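Local coordinates for oligopeptide-binding protein AppA (Bacillus subtilis, PDB 1XOC), which binds oligopeptides outside the cell membrane and delivers them to an ABC transporter for uptake, supporting sporulation and genetic competence, at residues F239-A244 with N491-P496; N255-T260 with N498-K503; V443-A448 with Q475-D480; I430-Q435 with E449-M454; S54-T59 with L67-S72. All blocks are in the same frame, centred on the assembly; numbering follows the deposited sequence. Where two conformers were deposited one is given.

Contact 1: F239-A244 with N491-P496; sequences FFNVPA and NHMAMP. With ZN (zinc ion), chain E.
N241 and M493 face each other as a non-hydrogen-bonded antiparallel pair, next to the hydrogen-bonded pair F240 and A494, where A494 N reaches F240 O at 2.8 Å. Along N241, CB rests 3.8 Å from M493 SD, and CG comes slightly nearer, 3.7 Å from that sulfur. OD1 then takes the backbone N-H of H492 at 3.0 Å, nearly straight at 171° although the donor sits above the carbonyl plane. ND2 turns to N491 OD1 with the two amide planes 77° apart, a weak, bent bond; the other end of N491, ND2, is held by Y504. With CG swung away from its own backbone N (chi1 -170°), the N241 amide supplements the backbone bond from V242 N to H492 O, 2.8 Å, which carries on the pairing where strand 240-241 ends. With an alanine here, the H492 N-H is likely to be left without its acceptor. One water accepts from H492 ND1 in the plane of the imidazole and lies within hydrogen-bonding distance of N241 OD1 and V242 O; NE2 of that ring binds zinc at 2.0 Å together with D304. Beyond, M493 CE comes to 3.4 Å from F239 CE1, and A494 O lies over the phenylalanine ring. An aromatic side chain of the bound peptide packs on N241, placing this antiparallel strand pair in the peptide-binding cleft of a solute-binding protein.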
# COMPACT_ATOMS: atom_id res chain seq x y z
N PHE A 239 2.55 -18.08 10.37
CA PHE A 239 1.89 -16.77 10.42
C PHE A 239 1.39 -16.44 9.01
O PHE A 239 2.17 -16.51 8.05
CB PHE A 239 2.87 -15.71 10.92
CG PHE A 239 2.23 -14.39 11.27
CD1 PHE A 239 1.95 -13.45 10.27
CD2 PHE A 239 1.88 -14.08 12.59
CE1 PHE A 239 1.37 -12.23 10.58
CE2 PHE A 239 1.26 -12.86 12.92
CZ PHE A 239 0.98 -11.93 11.91
N PHE A 240 0.10 -16.13 8.88
CA PHE A 240 -0.49 -15.96 7.55
C PHE A 240 -1.83 -15.24 7.64
O PHE A 240 -2.59 -15.50 8.57
CB PHE A 240 -0.68 -17.34 6.87
CG PHE A 240 -1.07 -17.24 5.43
CD1 PHE A 240 -0.29 -16.54 4.55
CD2 PHE A 240 -2.25 -17.78 4.97
CE1 PHE A 240 -0.66 -16.42 3.21
CE2 PHE A 240 -2.64 -17.64 3.61
CZ PHE A 240 -1.85 -16.97 2.77
N ASN A 241 -2.12 -14.39 6.64
CA ASN A 241 -3.42 -13.76 6.47
C ASN A 241 -4.32 -14.70 5.70
O ASN A 241 -4.25 -14.79 4.46
CB ASN A 241 -3.26 -12.44 5.70
CG ASN A 241 -4.54 -11.59 5.69
OD1 ASN A 241 -5.62 -12.00 6.15
ND2 ASN A 241 -4.41 -10.39 5.13
N VAL A 242 -5.13 -15.45 6.42
CA VAL A 242 -5.98 -16.47 5.84
C VAL A 242 -7.15 -15.85 5.08
O VAL A 242 -7.89 -15.05 5.64
CB VAL A 242 -6.58 -17.38 6.95
CG1 VAL A 242 -7.50 -18.43 6.37
CG2 VAL A 242 -5.45 -17.99 7.77
N PRO A 243 -7.36 -16.26 3.82
CA PRO A 243 -8.58 -15.81 3.11
C PRO A 243 -9.85 -16.13 3.88
O PRO A 243 -9.96 -17.20 4.48
CB PRO A 243 -8.55 -16.64 1.82
CG PRO A 243 -7.12 -16.94 1.60
CD PRO A 243 -6.53 -17.14 2.97
N ALA A 244 -10.84 -15.25 3.83
CA ALA A 244 -12.09 -15.47 4.58
C ALA A 244 -12.78 -16.79 4.29
O ALA A 244 -13.36 -17.42 5.18
CB ALA A 244 -13.08 -14.34 4.33
N ASN A 491 -8.71 -8.47 7.58
CA ASN A 491 -7.58 -9.36 7.79
C ASN A 491 -7.98 -10.47 8.77
O ASN A 491 -8.69 -10.23 9.76
CB ASN A 491 -6.42 -8.62 8.39
CG ASN A 491 -5.76 -7.68 7.44
OD1 ASN A 491 -5.62 -7.97 6.26
ND2 ASN A 491 -5.32 -6.54 7.95
N HIS A 492 -7.48 -11.68 8.51
CA HIS A 492 -7.66 -12.84 9.38
C HIS A 492 -6.29 -13.43 9.66
O HIS A 492 -5.80 -14.29 8.92
CB HIS A 492 -8.55 -13.88 8.69
CG HIS A 492 -9.90 -13.34 8.33
ND1 HIS A 492 -10.14 -12.68 7.15
CD2 HIS A 492 -11.09 -13.35 8.99
CE1 HIS A 492 -11.40 -12.31 7.08
NE2 HIS A 492 -12.00 -12.70 8.18
N MET A 493 -5.66 -12.93 10.71
CA MET A 493 -4.25 -13.24 10.95
C MET A 493 -4.11 -14.48 11.82
O MET A 493 -4.41 -14.45 13.02
CB MET A 493 -3.54 -12.04 11.57
CG MET A 493 -3.80 -10.74 10.84
SD MET A 493 -3.35 -10.82 9.10
CE MET A 493 -1.64 -11.29 9.23
N ALA A 494 -3.66 -15.57 11.20
CA ALA A 494 -3.34 -16.81 11.90
C ALA A 494 -1.92 -16.75 12.44
O ALA A 494 -1.02 -16.33 11.75
CB ALA A 494 -3.49 -17.97 10.99
N MET A 495 -1.75 -17.19 13.70
CA MET A 495 -0.46 -17.10 14.39
C MET A 495 -0.39 -18.21 15.44
O MET A 495 -1.40 -18.79 15.80
CB MET A 495 -0.30 -15.74 15.06
CG MET A 495 -1.32 -15.49 16.13
SD MET A 495 -1.36 -13.76 16.59
CE MET A 495 -2.21 -13.10 15.19
N PRO A 496 0.82 -18.50 15.93
CA PRO A 496 0.91 -19.55 16.94
C PRO A 496 0.06 -19.25 18.17
O PRO A 496 -0.02 -18.10 18.60
CB PRO A 496 2.41 -19.56 17.29
CG PRO A 496 3.07 -19.02 16.08
CD PRO A 496 2.13 -17.93 15.63
ZN ZN E . -13.93 -12.41 8.74
O HOH W 1 -8.21 -12.45 5.10

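Contact 2: N255-T260 with N498-K503; sequences NLKIVT and NLEGYK
K257 supplies the polar link, its ammonium NZ giving a hydrogen bond of 2.8 Å to the backbone oxygen L499 O. The donor is tilted 26° from the carbonyl plane. CG leaves CB between the backbone N and the carbonyl carbon (chi1 58°), and from there the chain runs extended, which carries NZ across to the 498-503 segment; CE also comes to 3.4 Å from L499 O. The same nitrogen bonds to E497 O, so two backbone carbonyls grip one ammonium group. As for charge, E500 OE1 stands 4.2 Å from K257 NZ, too far for a salt bridge but near enough that a mild attraction is likely.

Strand 256-262 pairs in antiparallel fashion with strand 483-496, and the chain leaving that second strand bends round through 498-503, so K257 and V259 reach it with their side chains while their backbones bond to M495 and M493.

The apolar contact is V259 against Y502. Both valine methyls, CG1 and CG2, lie 4.1 Å from Y502 CE1, CG2 meeting the ring obliquely, and the two side chains run alongside one another, pointing opposite ways. M495 touches both residues, and W516 meets the tyrosine ring edge-to-face.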
# COMPACT_ATOMS: atom_id res chain seq x y z
N ASN A 255 -2.32 -25.73 16.94
CA ASN A 255 -1.29 -24.85 17.46
C ASN A 255 -1.43 -23.40 16.97
O ASN A 255 -0.46 -22.67 16.95
CB ASN A 255 0.12 -25.39 17.15
CG ASN A 255 0.35 -26.84 17.68
OD1 ASN A 255 0.78 -27.73 16.93
ND2 ASN A 255 0.08 -27.06 18.97
N LEU A 256 -2.65 -22.98 16.59
CA LEU A 256 -2.87 -21.64 16.01
C LEU A 256 -4.09 -20.93 16.57
O LEU A 256 -5.03 -21.56 17.01
CB LEU A 256 -3.00 -21.70 14.47
CG LEU A 256 -1.76 -22.17 13.68
CD1 LEU A 256 -2.12 -22.53 12.23
CD2 LEU A 256 -0.65 -21.15 13.69
N LYS A 257 -4.05 -19.60 16.52
CA LYS A 257 -5.18 -18.74 16.82
C LYS A 257 -5.29 -17.69 15.71
O LYS A 257 -4.31 -17.43 15.03
CB LYS A 257 -5.02 -18.06 18.18
CG LYS A 257 -3.77 -17.20 18.37
CD LYS A 257 -3.64 -16.72 19.85
CE LYS A 257 -2.35 -15.96 20.14
NZ LYS A 257 -1.92 -16.01 21.58
N ILE A 258 -6.47 -17.11 15.53
CA ILE A 258 -6.71 -16.17 14.43
C ILE A 258 -7.26 -14.89 14.98
O ILE A 258 -8.24 -14.93 15.69
CB ILE A 258 -7.68 -16.76 13.39
CG1 ILE A 258 -7.18 -18.11 12.89
CG2 ILE A 258 -7.86 -15.81 12.21
CD1 ILE A 258 -8.11 -18.77 11.92
N VAL A 259 -6.60 -13.79 14.63
CA VAL A 259 -7.06 -12.45 15.03
C VAL A 259 -7.63 -11.76 13.79
O VAL A 259 -6.92 -11.63 12.80
CB VAL A 259 -5.91 -11.60 15.65
CG1 VAL A 259 -6.42 -10.19 16.00
CG2 VAL A 259 -5.38 -12.28 16.92
N THR A 260 -8.85 -11.25 13.90
CA THR A 260 -9.60 -10.71 12.76
C THR A 260 -10.06 -9.26 13.02
O THR A 260 -10.60 -8.97 14.10
CB THR A 260 -10.87 -11.56 12.50
OG1 THR A 260 -10.49 -12.91 12.18
CG2 THR A 260 -11.66 -10.98 11.36
N ASN A 498 0.53 -19.74 21.16
CA ASN A 498 1.37 -19.25 22.25
C ASN A 498 2.12 -17.96 21.94
O ASN A 498 3.00 -17.55 22.69
CB ASN A 498 2.36 -20.35 22.73
CG ASN A 498 3.27 -20.83 21.63
OD1 ASN A 498 2.87 -20.90 20.47
ND2 ASN A 498 4.51 -21.17 21.98
N LEU A 499 1.77 -17.28 20.84
CA LEU A 499 2.40 -16.00 20.51
C LEU A 499 1.83 -14.93 21.42
O LEU A 499 0.60 -14.73 21.42
CB LEU A 499 2.15 -15.62 19.05
CG LEU A 499 3.00 -14.43 18.57
CD1 LEU A 499 4.44 -14.85 18.27
CD2 LEU A 499 2.37 -13.78 17.37
N GLU A 500 2.69 -14.23 22.15
CA GLU A 500 2.31 -13.19 23.10
C GLU A 500 2.95 -11.89 22.65
O GLU A 500 3.86 -11.88 21.82
CB GLU A 500 2.79 -13.55 24.50
CG GLU A 500 2.27 -14.88 25.01
CD GLU A 500 0.75 -14.91 25.18
OE1 GLU A 500 0.17 -16.02 25.17
OE2 GLU A 500 0.14 -13.82 25.30
N GLY A 501 2.42 -10.78 23.15
CA GLY A 501 2.91 -9.46 22.81
C GLY A 501 2.43 -8.90 21.49
O GLY A 501 2.85 -7.82 21.09
N TYR A 502 1.57 -9.66 20.80
CA TYR A 502 0.99 -9.24 19.53
C TYR A 502 -0.15 -8.21 19.74
O TYR A 502 -0.98 -8.37 20.63
CB TYR A 502 0.51 -10.47 18.73
CG TYR A 502 -0.29 -10.10 17.49
CD1 TYR A 502 -1.66 -9.91 17.56
CD2 TYR A 502 0.33 -9.93 16.26
CE1 TYR A 502 -2.40 -9.55 16.43
CE2 TYR A 502 -0.38 -9.60 15.13
CZ TYR A 502 -1.76 -9.41 15.22
OH TYR A 502 -2.48 -9.06 14.09
N LYS A 503 -0.16 -7.16 18.92
CA LYS A 503 -1.26 -6.20 18.86
C LYS A 503 -1.64 -6.06 17.39
O LYS A 503 -0.75 -5.95 16.52
CB LYS A 503 -0.81 -4.84 19.38
CG LYS A 503 -0.49 -4.79 20.87
CD LYS A 503 0.15 -3.43 21.24
CE LYS A 503 0.45 -3.29 22.72
NZ LYS A 503 0.70 -1.83 23.06

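Contact 3: V443-A448 with Q475-D480; sequences VWYKNA and QKIAED
Y445 and N447 both hold CG trans to N (chi1 174° and 173°), sending phenol and amide to the same carboxylate oxygen, OD2 of D480. The hydroxyl Y445 OH donates to D480 OD2 at 2.6 Å on the anti lone pair, with ring and carboxylate planes 57° apart. N447 ND2 takes the syn lone pair of D480 OD2 at 2.7 Å, almost dead straight and in the plane of its own amide. Two donors thus grip a buried oxygen from different sides, which probably steadies the carboxylate in its charged form. A leucine in place of D480 would probably leave the phenol and the amide N-H without their shared acceptor. K476 adds its aliphatic CD, 4.0 Å from N447 ND2, while its NZ bonds to E449. N447 is also the N-cap of helix 448-457, its OD1 accepting from A450 N. The loop ahead of that helix is so tied to the end of helix 463-480, where K281 of helix 281-289 packs on D480 and F485 of strand 483-496 on I477.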
# COMPACT_ATOMS: atom_id res chain seq x y z
N VAL A 443 -3.70 5.31 -13.27
CA VAL A 443 -4.83 5.23 -14.22
C VAL A 443 -5.05 6.50 -15.06
O VAL A 443 -6.03 6.59 -15.83
CB VAL A 443 -6.16 4.84 -13.52
CG1 VAL A 443 -6.08 3.41 -12.94
CG2 VAL A 443 -6.54 5.86 -12.43
N TRP A 444 -4.17 7.49 -14.90
CA TRP A 444 -4.25 8.71 -15.70
C TRP A 444 -5.54 9.51 -15.50
O TRP A 444 -6.10 10.08 -16.44
CB TRP A 444 -4.02 8.38 -17.18
CG TRP A 444 -2.61 8.03 -17.45
CD1 TRP A 444 -1.90 6.97 -16.94
CD2 TRP A 444 -1.71 8.77 -18.25
NE1 TRP A 444 -0.61 6.99 -17.41
CE2 TRP A 444 -0.46 8.10 -18.21
CE3 TRP A 444 -1.83 9.95 -19.00
CZ2 TRP A 444 0.66 8.57 -18.90
CZ3 TRP A 444 -0.71 10.42 -19.69
CH2 TRP A 444 0.52 9.73 -19.63
N TYR A 445 -5.96 9.58 -14.25
CA TYR A 445 -7.12 10.36 -13.87
C TYR A 445 -6.79 11.84 -13.72
O TYR A 445 -5.84 12.22 -13.07
CB TYR A 445 -7.65 9.84 -12.53
CG TYR A 445 -8.77 10.66 -11.96
CD1 TYR A 445 -9.97 10.76 -12.61
CD2 TYR A 445 -8.62 11.34 -10.76
CE1 TYR A 445 -11.01 11.52 -12.07
CE2 TYR A 445 -9.64 12.06 -10.21
CZ TYR A 445 -10.84 12.15 -10.86
OH TYR A 445 -11.85 12.90 -10.31
N LYS A 446 -7.61 12.70 -14.34
CA LYS A 446 -7.49 14.14 -14.16
C LYS A 446 -8.84 14.83 -14.11
O LYS A 446 -9.58 14.83 -15.09
CB LYS A 446 -6.68 14.76 -15.30
CG LYS A 446 -6.75 16.29 -15.27
CD LYS A 446 -5.59 16.92 -16.00
CE LYS A 446 -5.57 18.41 -15.76
NZ LYS A 446 -4.44 19.04 -16.49
N ASN A 447 -9.14 15.45 -12.97
CA ASN A 447 -10.27 16.35 -12.86
C ASN A 447 -9.69 17.63 -12.31
O ASN A 447 -9.27 17.67 -11.17
CB ASN A 447 -11.36 15.75 -11.95
CG ASN A 447 -12.49 16.70 -11.67
OD1 ASN A 447 -12.31 17.90 -11.65
ND2 ASN A 447 -13.69 16.15 -11.46
N ALA A 448 -9.64 18.68 -13.13
CA ALA A 448 -8.99 19.91 -12.73
C ALA A 448 -9.63 20.52 -11.48
O ALA A 448 -8.94 21.15 -10.68
CB ALA A 448 -9.01 20.91 -13.88
N GLN A 475 -17.01 13.43 -3.34
CA GLN A 475 -18.07 13.54 -4.34
C GLN A 475 -17.52 13.49 -5.76
O GLN A 475 -18.07 12.81 -6.61
CB GLN A 475 -18.87 14.83 -4.17
CG GLN A 475 -19.85 14.81 -3.02
CD GLN A 475 -21.04 13.89 -3.24
OE1 GLN A 475 -21.78 13.61 -2.30
NE2 GLN A 475 -21.24 13.43 -4.48
N LYS A 476 -16.47 14.26 -6.03
CA LYS A 476 -15.92 14.33 -7.37
C LYS A 476 -15.29 12.99 -7.79
O LYS A 476 -15.51 12.54 -8.91
CB LYS A 476 -14.90 15.46 -7.50
CG LYS A 476 -15.56 16.84 -7.44
CD LYS A 476 -14.69 17.94 -8.05
CE LYS A 476 -15.44 19.26 -8.12
NZ LYS A 476 -16.58 19.26 -9.10
N ILE A 477 -14.54 12.37 -6.90
CA ILE A 477 -13.94 11.07 -7.22
C ILE A 477 -15.03 10.02 -7.45
O ILE A 477 -14.98 9.25 -8.41
CB ILE A 477 -12.93 10.63 -6.14
CG1 ILE A 477 -11.76 11.61 -6.13
CG2 ILE A 477 -12.42 9.19 -6.38
CD1 ILE A 477 -10.88 11.54 -4.94
N ALA A 478 -16.01 9.98 -6.56
CA ALA A 478 -17.15 9.07 -6.74
C ALA A 478 -17.87 9.30 -8.06
O ALA A 478 -18.11 8.37 -8.81
CB ALA A 478 -18.10 9.18 -5.57
N GLU A 479 -18.20 10.55 -8.37
CA GLU A 479 -18.88 10.85 -9.64
C GLU A 479 -18.05 10.38 -10.84
O GLU A 479 -18.59 9.84 -11.80
CB GLU A 479 -19.19 12.35 -9.75
CG GLU A 479 -19.62 12.83 -11.16
CD GLU A 479 -20.98 12.30 -11.63
OE1 GLU A 479 -21.69 11.65 -10.82
OE2 GLU A 479 -21.36 12.56 -12.80
N ASP A 480 -16.74 10.60 -10.79
CA ASP A 480 -15.87 10.33 -11.94
C ASP A 480 -15.51 8.86 -12.13
O ASP A 480 -15.14 8.45 -13.23
CB ASP A 480 -14.60 11.19 -11.84
CG ASP A 480 -14.88 12.68 -11.99
OD1 ASP A 480 -15.99 13.05 -12.44
OD2 ASP A 480 -13.99 13.49 -11.66

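Contact 4: I430-Q435 with E449-M454; sequences IFHSSQ and EADKLM. With ZN (zinc ion), chain K.
H432 and D451 come within 5.2 Å between CA atoms, where the chain leaves helix 428-431 beside helix 448-457. The carboxylate of D451 clasps S433 with both oxygens: S433 N donates to D451 OD1 at 3.0 Å and S433 OG to D451 OD2 at 2.6 Å, each on the syn side but 31° and 25° out of the carboxylate plane. Over the H432 ring lies D451 OD1, 3.5 Å above its centre, the planes stacked at 24°. Next to this, M454 CE packs 4.1 Å from F431 CB. A water lies 2.8 Å from both F431 O and D451 OD1. Two residues earlier in the helix, E449 binds a zinc ion through OE1 and OE2. With a backbone N-H and a hydroxyl of S433 donating to it, and a water close by, the buried carboxylate of D451 is well satisfied and probably stays charged, pinning the turn after helix 428-431 to the neighbouring helix.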
# COMPACT_ATOMS: atom_id res chain seq x y z
N ILE A 430 -2.67 9.80 -4.95
CA ILE A 430 -3.26 8.81 -5.84
C ILE A 430 -4.08 9.42 -6.98
O ILE A 430 -4.09 8.88 -8.08
CB ILE A 430 -4.12 7.80 -5.02
CG1 ILE A 430 -3.21 6.98 -4.08
CG2 ILE A 430 -4.91 6.89 -5.92
CD1 ILE A 430 -3.99 6.09 -3.08
N PHE A 431 -4.75 10.53 -6.73
CA PHE A 431 -5.72 11.10 -7.70
C PHE A 431 -5.40 12.48 -8.28
O PHE A 431 -6.04 12.90 -9.26
CB PHE A 431 -7.12 11.11 -7.10
CG PHE A 431 -7.68 9.74 -6.78
CD1 PHE A 431 -7.97 8.83 -7.79
CD2 PHE A 431 -7.89 9.35 -5.47
CE1 PHE A 431 -8.48 7.56 -7.47
CE2 PHE A 431 -8.39 8.07 -5.17
CZ PHE A 431 -8.69 7.21 -6.19
N HIS A 432 -4.46 13.22 -7.71
CA HIS A 432 -4.08 14.50 -8.32
C HIS A 432 -3.35 14.24 -9.66
O HIS A 432 -2.51 13.36 -9.76
CB HIS A 432 -3.24 15.33 -7.36
CG HIS A 432 -3.10 16.75 -7.80
ND1 HIS A 432 -3.83 17.79 -7.26
CD2 HIS A 432 -2.28 17.31 -8.72
CE1 HIS A 432 -3.48 18.91 -7.84
NE2 HIS A 432 -2.55 18.66 -8.74
N SER A 433 -3.70 14.98 -10.71
CA SER A 433 -3.12 14.72 -12.04
C SER A 433 -1.62 14.94 -12.14
O SER A 433 -0.96 14.43 -13.06
CB SER A 433 -3.83 15.58 -13.09
OG SER A 433 -3.60 16.94 -12.90
N SER A 434 -1.06 15.73 -11.23
CA SER A 434 0.39 15.92 -11.14
C SER A 434 1.13 14.62 -10.80
O SER A 434 2.36 14.56 -10.99
CB SER A 434 0.74 16.99 -10.09
OG SER A 434 0.53 16.53 -8.76
N GLN A 435 0.41 13.61 -10.31
CA GLN A 435 1.02 12.35 -9.86
C GLN A 435 1.00 11.25 -10.90
O GLN A 435 1.38 10.14 -10.62
CB GLN A 435 0.35 11.89 -8.57
CG GLN A 435 0.50 12.91 -7.44
CD GLN A 435 1.94 13.34 -7.21
OE1 GLN A 435 2.29 14.55 -7.29
NE2 GLN A 435 2.78 12.36 -6.93
N GLU A 449 -10.94 20.37 -11.32
CA GLU A 449 -11.62 20.90 -10.15
C GLU A 449 -11.22 20.10 -8.91
O GLU A 449 -10.95 20.66 -7.86
CB GLU A 449 -13.14 20.95 -10.39
CG GLU A 449 -13.54 21.89 -11.54
CD GLU A 449 -15.05 22.16 -11.63
OE1 GLU A 449 -15.79 21.70 -10.72
OE2 GLU A 449 -15.52 22.84 -12.59
N ALA A 450 -11.13 18.80 -9.04
CA ALA A 450 -10.66 17.96 -7.94
C ALA A 450 -9.19 18.26 -7.59
O ALA A 450 -8.82 18.27 -6.41
CB ALA A 450 -10.82 16.48 -8.29
N ASP A 451 -8.36 18.49 -8.62
CA ASP A 451 -6.95 18.85 -8.42
C ASP A 451 -6.84 20.04 -7.47
O ASP A 451 -6.11 20.01 -6.49
CB ASP A 451 -6.29 19.25 -9.74
CG ASP A 451 -5.83 18.06 -10.58
OD1 ASP A 451 -5.86 16.92 -10.09
OD2 ASP A 451 -5.42 18.32 -11.74
N LYS A 452 -7.59 21.09 -7.79
CA LYS A 452 -7.59 22.29 -7.00
C LYS A 452 -8.01 22.05 -5.54
O LYS A 452 -7.42 22.58 -4.62
CB LYS A 452 -8.50 23.33 -7.63
CG LYS A 452 -8.49 24.66 -6.87
CD LYS A 452 -9.02 25.84 -7.67
CE LYS A 452 -8.39 27.16 -7.21
NZ LYS A 452 -8.19 27.27 -5.74
N LEU A 453 -9.08 21.29 -5.35
CA LEU A 453 -9.57 20.99 -4.01
C LEU A 453 -8.54 20.23 -3.16
O LEU A 453 -8.34 20.55 -1.99
CB LEU A 453 -10.87 20.17 -4.09
CG LEU A 453 -12.11 20.90 -4.60
CD1 LEU A 453 -13.20 19.91 -4.94
CD2 LEU A 453 -12.61 21.90 -3.58
N MET A 454 -7.92 19.22 -3.76
CA MET A 454 -6.87 18.42 -3.10
C MET A 454 -5.64 19.24 -2.74
O MET A 454 -5.08 19.10 -1.65
CB MET A 454 -6.48 17.24 -4.00
CG MET A 454 -7.56 16.16 -4.05
SD MET A 454 -7.11 14.66 -4.97
CE MET A 454 -7.38 15.16 -6.66
ZN ZN K . -17.29 22.95 -11.05
O HOH W 2 -7.51 14.80 -10.75
O HOH W 3 -17.17 24.96 -11.03

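Contact 5: S54-T59 with L67-S72; sequences SFLTKT and LSLAES
Strands 57-59 and 65-76 form a beta hairpin at one edge of a five-stranded antiparallel sheet, and T57 and L67 are its non-hydrogen-bonded pair here, with side chains that diverge. Beyond that pair the 67-72 segment curls over the carbonyls of F55 and L56. L56 O accepts twice: S68 N comes from above the carbonyl plane at 3.0 Å, while A70 N, at 3.2 Å, lies in that plane on a lone pair. One carbonyl thus ties down two N-H groups of the curl, and F55 O takes the one between them, L69 N, at 3.0 Å and 161°. The carbons crowd in as well, L69 CB lying 3.2 Å from F55 O. On the apolar side L56 CD2 meets L69 CD2 at 4.2 Å and A70 CB slightly farther off; L153 and V84 pack on L56 too.

S68 works through water. Its OG stands anti to the backbone N (chi1 -180°), where one water joins it to F55 N and a second joins it to K58, K58 NZ donating to that water at 3.0 Å. The lysine has another partner in N512. S68 CB itself sits 4.1 Å from K58 CB. Past the curl, E71 and S72 both face K85, a classic beta bulge, so the arrangement is that of an edge hairpin whose longer strand is interrupted before it rejoins the sheet.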
# COMPACT_ATOMS: atom_id res chain seq x y z
N SER A 54 15.12 1.73 10.65
CA SER A 54 14.45 2.57 11.61
C SER A 54 13.91 3.84 10.91
O SER A 54 14.38 4.24 9.84
CB SER A 54 15.40 2.98 12.72
OG SER A 54 15.93 1.86 13.41
N PHE A 55 12.97 4.47 11.63
CA PHE A 55 12.18 5.61 11.17
C PHE A 55 12.09 6.61 12.31
O PHE A 55 12.02 6.23 13.48
CB PHE A 55 10.77 5.12 10.79
CG PHE A 55 10.80 3.99 9.73
CD1 PHE A 55 10.54 4.23 8.38
CD2 PHE A 55 11.07 2.70 10.13
CE1 PHE A 55 10.62 3.16 7.45
CE2 PHE A 55 11.15 1.66 9.18
CZ PHE A 55 10.91 1.91 7.91
N LEU A 56 12.04 7.89 11.97
CA LEU A 56 11.99 8.91 12.98
C LEU A 56 10.74 8.75 13.86
O LEU A 56 10.77 8.99 15.08
CB LEU A 56 12.02 10.31 12.35
CG LEU A 56 13.41 10.66 11.82
CD1 LEU A 56 13.37 11.97 11.01
CD2 LEU A 56 14.49 10.68 12.90
N THR A 57 9.61 8.39 13.25
CA THR A 57 8.35 8.17 13.97
C THR A 57 7.74 6.85 13.56
O THR A 57 8.21 6.22 12.60
CB THR A 57 7.31 9.26 13.67
OG1 THR A 57 7.08 9.28 12.25
CG2 THR A 57 7.77 10.63 14.18
N LYS A 58 6.68 6.45 14.22
CA LYS A 58 5.97 5.21 13.97
C LYS A 58 4.52 5.43 14.31
O LYS A 58 4.20 6.01 15.35
CB LYS A 58 6.56 4.11 14.86
CG LYS A 58 5.96 2.76 14.75
CD LYS A 58 6.58 1.82 15.83
CE LYS A 58 7.83 1.11 15.37
NZ LYS A 58 8.44 0.28 16.49
N THR A 59 3.62 5.01 13.43
CA THR A 59 2.19 5.13 13.68
C THR A 59 1.70 3.85 14.32
O THR A 59 1.93 2.73 13.79
CB THR A 59 1.42 5.52 12.40
OG1 THR A 59 1.81 6.84 12.00
CG2 THR A 59 -0.06 5.49 12.59
N LEU A 67 7.02 8.82 18.64
CA LEU A 67 8.46 8.93 18.38
C LEU A 67 9.09 7.53 18.33
O LEU A 67 8.73 6.67 19.16
CB LEU A 67 9.10 9.69 19.56
CG LEU A 67 8.94 11.22 19.53
CD1 LEU A 67 7.85 11.77 18.59
CD2 LEU A 67 8.76 11.71 20.96
N SER A 68 10.02 7.29 17.41
CA SER A 68 10.74 6.03 17.40
C SER A 68 12.26 6.34 17.44
O SER A 68 12.83 6.37 18.53
CB SER A 68 10.33 5.20 16.17
OG SER A 68 11.02 3.96 16.15
N LEU A 69 12.89 6.59 16.30
CA LEU A 69 14.29 6.99 16.27
C LEU A 69 14.48 8.42 16.86
O LEU A 69 15.51 8.73 17.48
CB LEU A 69 14.84 6.90 14.85
CG LEU A 69 16.30 7.23 14.59
CD1 LEU A 69 17.21 6.38 15.48
CD2 LEU A 69 16.56 7.02 13.10
N ALA A 70 13.49 9.29 16.65
CA ALA A 70 13.54 10.63 17.20
C ALA A 70 13.41 10.65 18.72
O ALA A 70 12.60 9.92 19.27
CB ALA A 70 12.42 11.48 16.58
N GLU A 71 14.26 11.45 19.38
CA GLU A 71 14.17 11.76 20.82
C GLU A 71 13.11 12.82 21.04
O GLU A 71 12.37 12.74 22.00
CB GLU A 71 15.53 12.24 21.32
CG GLU A 71 15.64 12.32 22.81
CD GLU A 71 17.09 12.37 23.33
OE1 GLU A 71 18.08 12.06 22.61
OE2 GLU A 71 17.23 12.71 24.52
N SER A 72 13.05 13.82 20.16
CA SER A 72 12.05 14.84 20.20
C SER A 72 11.84 15.50 18.83
O SER A 72 12.74 15.52 18.01
CB SER A 72 12.43 15.90 21.24
OG SER A 72 13.60 16.54 20.82
O HOH W 4 11.84 2.82 13.82
O HOH W 5 9.94 2.35 17.98

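Contact 5 closes first along the chain, before the other four open. Contacts 1 and 2 alternate their segments and touch, centres 9 Å apart: strand 483-496 pairs with both strands 240-241 and 256-262 in one mixed sheet. Contacts 3 and 4 also alternate and touch, centres 8 Å apart, where helices 463-480 and 448-457 meet. These pairs lie on opposite sides of the chain's centre, about 35 to 41 Å apart between centres, yet helix 463-480 leads straight into strand 483-496. Contact 5 belongs to a separate sheet, its centre 26 to 35 Å from the centres of the others. The bound peptide reaches contacts 1, 4 and 5, so these distant parts of the fold meet around the ligand.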